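Local structure of Old Yellow Enzyme (Pichia, 6AGZ) at residues Leu63-Phe75 / Pro82-Lys94. The protein probably catalyses the asymmetric reduction of enone compounds as a flavoprotein oxidoreductase carrying flavin mononucleotide in a TIM barrel. Residues are numbered along the deposited sequence; the frame is centred on the assembly and turned at random.
Sequences LLITEATFGAPQF and PMIYTDRQVEAWK. With FMN (flavin mononucleotide), chain C.
Phe70 and Met83 form a single beta bridge in which Phe70 N donates to Pro82 O (2.9 Å) and Ile84 N to Phe70 O (3.2 Å). Met83 CA adds a CA-H...O contact to the same Phe70 oxygen. Thr69 fits between Pro82, Met83 and Trp93: with OG1 beside the backbone N (chi1 -65°) and CG2 anti to it, the methyl rests on Met83 CA at 3.6 Å, while OG1 donates to Glu67 O and lies 3.7 Å from Trp93 CZ2. Thr66 OG1 reaches that carbonyl from the opposite face of its plane. An alanine in place of Thr69 would probably leave Glu67 O with one gripping hydroxyl fewer and open a gap beside Met83 and the indole. Pro82 CG packs against Ala68 O and the Glu67 carboxylate, whose OE2 is hydrogen-bonded to Tyr53 OH and OE1 to Asn39 ND2; OE2 also approaches the indole edge. Farther along, Pro73 CD sits over the centre of the Tyr85 ring, a CH-pi contact 3.6 Å from the centroid, and Met83 CE lies 3.8 Å from Pro73 CA. The contact ties the C-terminal end of barrel strand 63-70 to the loop entering helix 87-102, within a beta-alpha-beta unit. The two backbone bonds across the contact, with the two hydroxyls that hold Glu67 O within 63-75, probably steady the strand end where Ala68 CB meets FMN O4.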
# COMPACT_ATOMS: atom_id res chain seq x y z
N LEU A 63 19.46 11.06 19.03
CA LEU A 63 18.17 11.70 19.24
C LEU A 63 17.41 10.98 20.36
O LEU A 63 17.34 9.75 20.38
CB LEU A 63 17.33 11.69 17.96
CG LEU A 63 15.93 12.31 18.09
CD1 LEU A 63 16.02 13.81 18.34
CD2 LEU A 63 15.08 12.01 16.86
N LEU A 64 16.85 11.76 21.27
CA LEU A 64 15.88 11.28 22.24
C LEU A 64 14.51 11.83 21.87
O LEU A 64 14.39 12.93 21.32
CB LEU A 64 16.24 11.72 23.66
CG LEU A 64 17.65 11.43 24.19
CD1 LEU A 64 17.81 11.99 25.59
CD2 LEU A 64 17.95 9.94 24.17
N ILE A 65 13.47 11.06 22.17
CA ILE A 65 12.09 11.50 21.98
C ILE A 65 11.38 11.40 23.31
O ILE A 65 11.42 10.35 23.97
CB ILE A 65 11.36 10.68 20.90
CG1 ILE A 65 12.18 10.65 19.61
CG2 ILE A 65 10.00 11.29 20.62
CD1 ILE A 65 11.52 9.89 18.48
N THR A 66 10.74 12.49 23.72
CA THR A 66 10.09 12.53 25.02
C THR A 66 8.90 11.59 25.07
O THR A 66 8.33 11.21 24.04
CB THR A 66 9.62 13.94 25.36
OG1 THR A 66 8.47 14.26 24.56
CG2 THR A 66 10.71 14.95 25.09
N GLU A 67 8.54 11.21 26.29
CA GLU A 67 7.24 10.60 26.54
C GLU A 67 6.14 11.43 25.90
O GLU A 67 6.24 12.66 25.80
CB GLU A 67 7.01 10.50 28.05
CG GLU A 67 7.23 11.84 28.74
CD GLU A 67 7.64 11.71 30.19
OE1 GLU A 67 6.74 11.63 31.05
OE2 GLU A 67 8.86 11.68 30.46
N ALA A 68 5.09 10.75 25.44
CA ALA A 68 3.97 11.44 24.81
C ALA A 68 3.40 12.50 25.75
O ALA A 68 3.03 12.20 26.89
CB ALA A 68 2.90 10.43 24.42
N THR A 69 3.34 13.73 25.26
CA THR A 69 3.06 14.90 26.09
C THR A 69 1.77 15.56 25.63
O THR A 69 1.60 15.84 24.44
CB THR A 69 4.22 15.90 26.02
OG1 THR A 69 5.39 15.31 26.60
CG2 THR A 69 3.88 17.18 26.77
N PHE A 70 0.86 15.81 26.57
CA PHE A 70 -0.39 16.48 26.26
C PHE A 70 -0.14 17.90 25.77
O PHE A 70 0.61 18.66 26.39
CB PHE A 70 -1.30 16.51 27.49
CG PHE A 70 -1.58 15.16 28.08
CD1 PHE A 70 -1.85 14.07 27.27
CD2 PHE A 70 -1.58 14.97 29.46
CE1 PHE A 70 -2.10 12.83 27.81
CE2 PHE A 70 -1.83 13.73 30.01
CZ PHE A 70 -2.10 12.66 29.19
N GLY A 71 -0.76 18.26 24.65
CA GLY A 71 -0.64 19.61 24.14
C GLY A 71 -1.49 20.61 24.90
O GLY A 71 -1.15 21.80 24.95
N ALA A 72 -2.58 20.15 25.51
CA ALA A 72 -3.49 21.01 26.26
C ALA A 72 -4.26 20.12 27.23
O ALA A 72 -4.22 18.89 27.11
CB ALA A 72 -4.44 21.76 25.32
N PRO A 73 -4.94 20.72 28.22
CA PRO A 73 -5.76 19.89 29.12
C PRO A 73 -6.76 19.00 28.40
O PRO A 73 -6.97 17.85 28.81
CB PRO A 73 -6.45 20.94 30.00
CG PRO A 73 -5.48 22.06 30.06
CD PRO A 73 -4.82 22.11 28.70
N GLN A 74 -7.39 19.50 27.33
CA GLN A 74 -8.33 18.68 26.58
C GLN A 74 -7.65 17.53 25.86
O GLN A 74 -8.31 16.54 25.53
CB GLN A 74 -9.10 19.55 25.59
CG GLN A 74 -10.26 18.85 24.88
CD GLN A 74 -11.34 18.40 25.83
OE1 GLN A 74 -12.07 19.21 26.40
NE2 GLN A 74 -11.46 17.09 26.02
N PHE A 75 -6.34 17.62 25.62
CA PHE A 75 -5.61 16.53 24.98
C PHE A 75 -5.43 15.32 25.89
O PHE A 75 -5.08 14.25 25.39
CB PHE A 75 -4.24 17.01 24.50
CG PHE A 75 -4.27 17.79 23.21
CD1 PHE A 75 -5.38 18.53 22.85
CD2 PHE A 75 -3.18 17.77 22.35
CE1 PHE A 75 -5.40 19.24 21.66
CE2 PHE A 75 -3.19 18.47 21.16
CZ PHE A 75 -4.31 19.21 20.81
N PRO A 82 2.47 14.07 31.17
CA PRO A 82 3.18 15.31 30.84
C PRO A 82 2.30 16.30 30.07
O PRO A 82 1.31 15.94 29.44
CB PRO A 82 4.35 14.82 29.96
CG PRO A 82 4.08 13.34 29.69
CD PRO A 82 2.68 13.04 30.14
N MET A 83 2.71 17.56 30.12
CA MET A 83 2.00 18.62 29.42
C MET A 83 2.97 19.76 29.11
O MET A 83 3.94 19.99 29.84
CB MET A 83 0.81 19.14 30.25
CG MET A 83 -0.20 19.93 29.43
SD MET A 83 -1.62 20.49 30.41
CE MET A 83 -2.43 18.93 30.75
N ILE A 84 2.71 20.45 28.00
CA ILE A 84 3.56 21.54 27.52
C ILE A 84 2.71 22.80 27.40
O ILE A 84 2.92 23.65 26.53
CB ILE A 84 4.23 21.15 26.18
CG1 ILE A 84 5.33 22.15 25.78
CG2 ILE A 84 3.20 20.93 25.08
CD1 ILE A 84 6.66 21.91 26.45
N TYR A 85 1.73 22.95 28.30
CA TYR A 85 0.69 23.97 28.17
C TYR A 85 0.95 25.21 29.01
O TYR A 85 1.04 26.32 28.47
CB TYR A 85 -0.67 23.35 28.52
CG TYR A 85 -1.85 24.24 28.24
CD1 TYR A 85 -2.26 24.50 26.94
CD2 TYR A 85 -2.58 24.80 29.28
CE1 TYR A 85 -3.35 25.31 26.68
CE2 TYR A 85 -3.67 25.61 29.03
CZ TYR A 85 -4.05 25.86 27.73
OH TYR A 85 -5.14 26.67 27.48
N THR A 86 1.08 25.06 30.33
CA THR A 86 1.23 26.23 31.19
C THR A 86 2.67 26.74 31.16
O THR A 86 3.58 26.09 30.64
CB THR A 86 0.82 25.90 32.62
OG1 THR A 86 1.77 25.01 33.21
CG2 THR A 86 -0.56 25.25 32.65
N ASP A 87 2.86 27.93 31.73
CA ASP A 87 4.20 28.52 31.79
C ASP A 87 5.16 27.62 32.57
O ASP A 87 6.29 27.37 32.13
CB ASP A 87 4.14 29.91 32.41
CG ASP A 87 3.60 30.96 31.45
OD1 ASP A 87 3.36 30.61 30.27
OD2 ASP A 87 3.43 32.12 31.86
N ARG A 88 4.71 27.11 33.72
CA ARG A 88 5.56 26.25 34.54
C ARG A 88 6.01 25.01 33.77
O ARG A 88 7.19 24.65 33.78
CB ARG A 88 4.82 25.85 35.82
CG ARG A 88 4.61 26.99 36.80
CD ARG A 88 3.82 26.55 38.04
NE ARG A 88 4.46 25.45 38.75
CZ ARG A 88 3.89 24.26 38.94
NH1 ARG A 88 2.67 24.02 38.47
NH2 ARG A 88 4.54 23.31 39.60
N GLN A 89 5.06 24.36 33.08
CA GLN A 89 5.39 23.17 32.31
C GLN A 89 6.43 23.47 31.23
O GLN A 89 7.38 22.71 31.04
CB GLN A 89 4.12 22.58 31.70
CG GLN A 89 3.06 22.18 32.71
CD GLN A 89 1.67 22.08 32.11
OE1 GLN A 89 1.47 22.32 30.92
NE2 GLN A 89 0.69 21.72 32.94
N VAL A 90 6.27 24.60 30.54
CA VAL A 90 7.22 24.98 29.49
C VAL A 90 8.59 25.28 30.08
O VAL A 90 9.62 24.99 29.47
CB VAL A 90 6.67 26.16 28.67
CG1 VAL A 90 7.69 26.65 27.66
CG2 VAL A 90 5.38 25.76 27.96
N GLU A 91 8.62 25.88 31.28
CA GLU A 91 9.89 26.12 31.95
C GLU A 91 10.60 24.80 32.26
O GLU A 91 11.79 24.63 31.95
CB GLU A 91 9.67 26.92 33.24
CG GLU A 91 9.05 28.29 33.05
CD GLU A 91 8.56 28.89 34.35
OE1 GLU A 91 9.38 29.06 35.28
OE2 GLU A 91 7.35 29.18 34.45
N ALA A 92 9.88 23.86 32.87
CA ALA A 92 10.47 22.57 33.22
C ALA A 92 11.00 21.85 31.99
O ALA A 92 12.17 21.42 31.95
CB ALA A 92 9.45 21.71 33.96
N TRP A 93 10.16 21.71 30.96
CA TRP A 93 10.61 21.05 29.74
C TRP A 93 11.80 21.79 29.12
O TRP A 93 12.71 21.16 28.57
CB TRP A 93 9.47 20.94 28.73
CG TRP A 93 8.58 19.76 28.96
CD1 TRP A 93 7.24 19.78 29.24
CD2 TRP A 93 8.96 18.38 28.95
NE1 TRP A 93 6.77 18.50 29.39
CE2 TRP A 93 7.81 17.62 29.22
CE3 TRP A 93 10.18 17.71 28.74
CZ2 TRP A 93 7.83 16.23 29.28
CZ3 TRP A 93 10.19 16.33 28.80
CH2 TRP A 93 9.02 15.60 29.07
N LYS A 94 11.80 23.12 29.21
CA LYS A 94 12.93 23.89 28.70
C LYS A 94 14.22 23.52 29.42
O LYS A 94 15.28 23.39 28.80
CB LYS A 94 12.65 25.39 28.84
CG LYS A 94 13.74 26.29 28.26
CD LYS A 94 13.43 27.76 28.50
CE LYS A 94 14.33 28.66 27.67
NZ LYS A 94 15.76 28.54 28.05
N1 FMN C . 4.96 4.93 21.88
C2 FMN C . 4.50 6.20 21.59
O2 FMN C . 4.38 6.56 20.41
N3 FMN C . 4.16 7.07 22.60
C4 FMN C . 4.29 6.67 23.92
O4 FMN C . 3.99 7.44 24.83
C4A FMN C . 4.76 5.40 24.21
N5 FMN C . 4.88 5.01 25.53
C5A FMN C . 5.35 3.75 25.83
C6 FMN C . 5.48 3.36 27.16
C7 FMN C . 5.95 2.09 27.47
C7M FMN C . 6.09 1.68 28.90
C8 FMN C . 6.29 1.21 26.46
C8M FMN C . 6.80 -0.16 26.80
C9 FMN C . 6.16 1.60 25.13
C9A FMN C . 5.70 2.87 24.81
N10 FMN C . 5.56 3.26 23.49
C10 FMN C . 5.10 4.53 23.19
C1' FMN C . 5.94 2.32 22.38
C2' FMN C . 7.45 2.45 22.16
O2' FMN C . 7.74 3.77 21.75
C3' FMN C . 8.00 1.46 21.14
O3' FMN C . 7.44 1.70 19.87
C4' FMN C . 7.72 0.02 21.57
O4' FMN C . 8.07 -0.14 22.92
C5' FMN C . 8.52 -0.98 20.74
O5' FMN C . 9.89 -0.67 20.80
P FMN C . 10.90 -1.61 21.62
O1P FMN C . 10.73 -3.04 21.15
O2P FMN C . 12.32 -1.17 21.38
O3P FMN C . 10.58 -1.51 23.09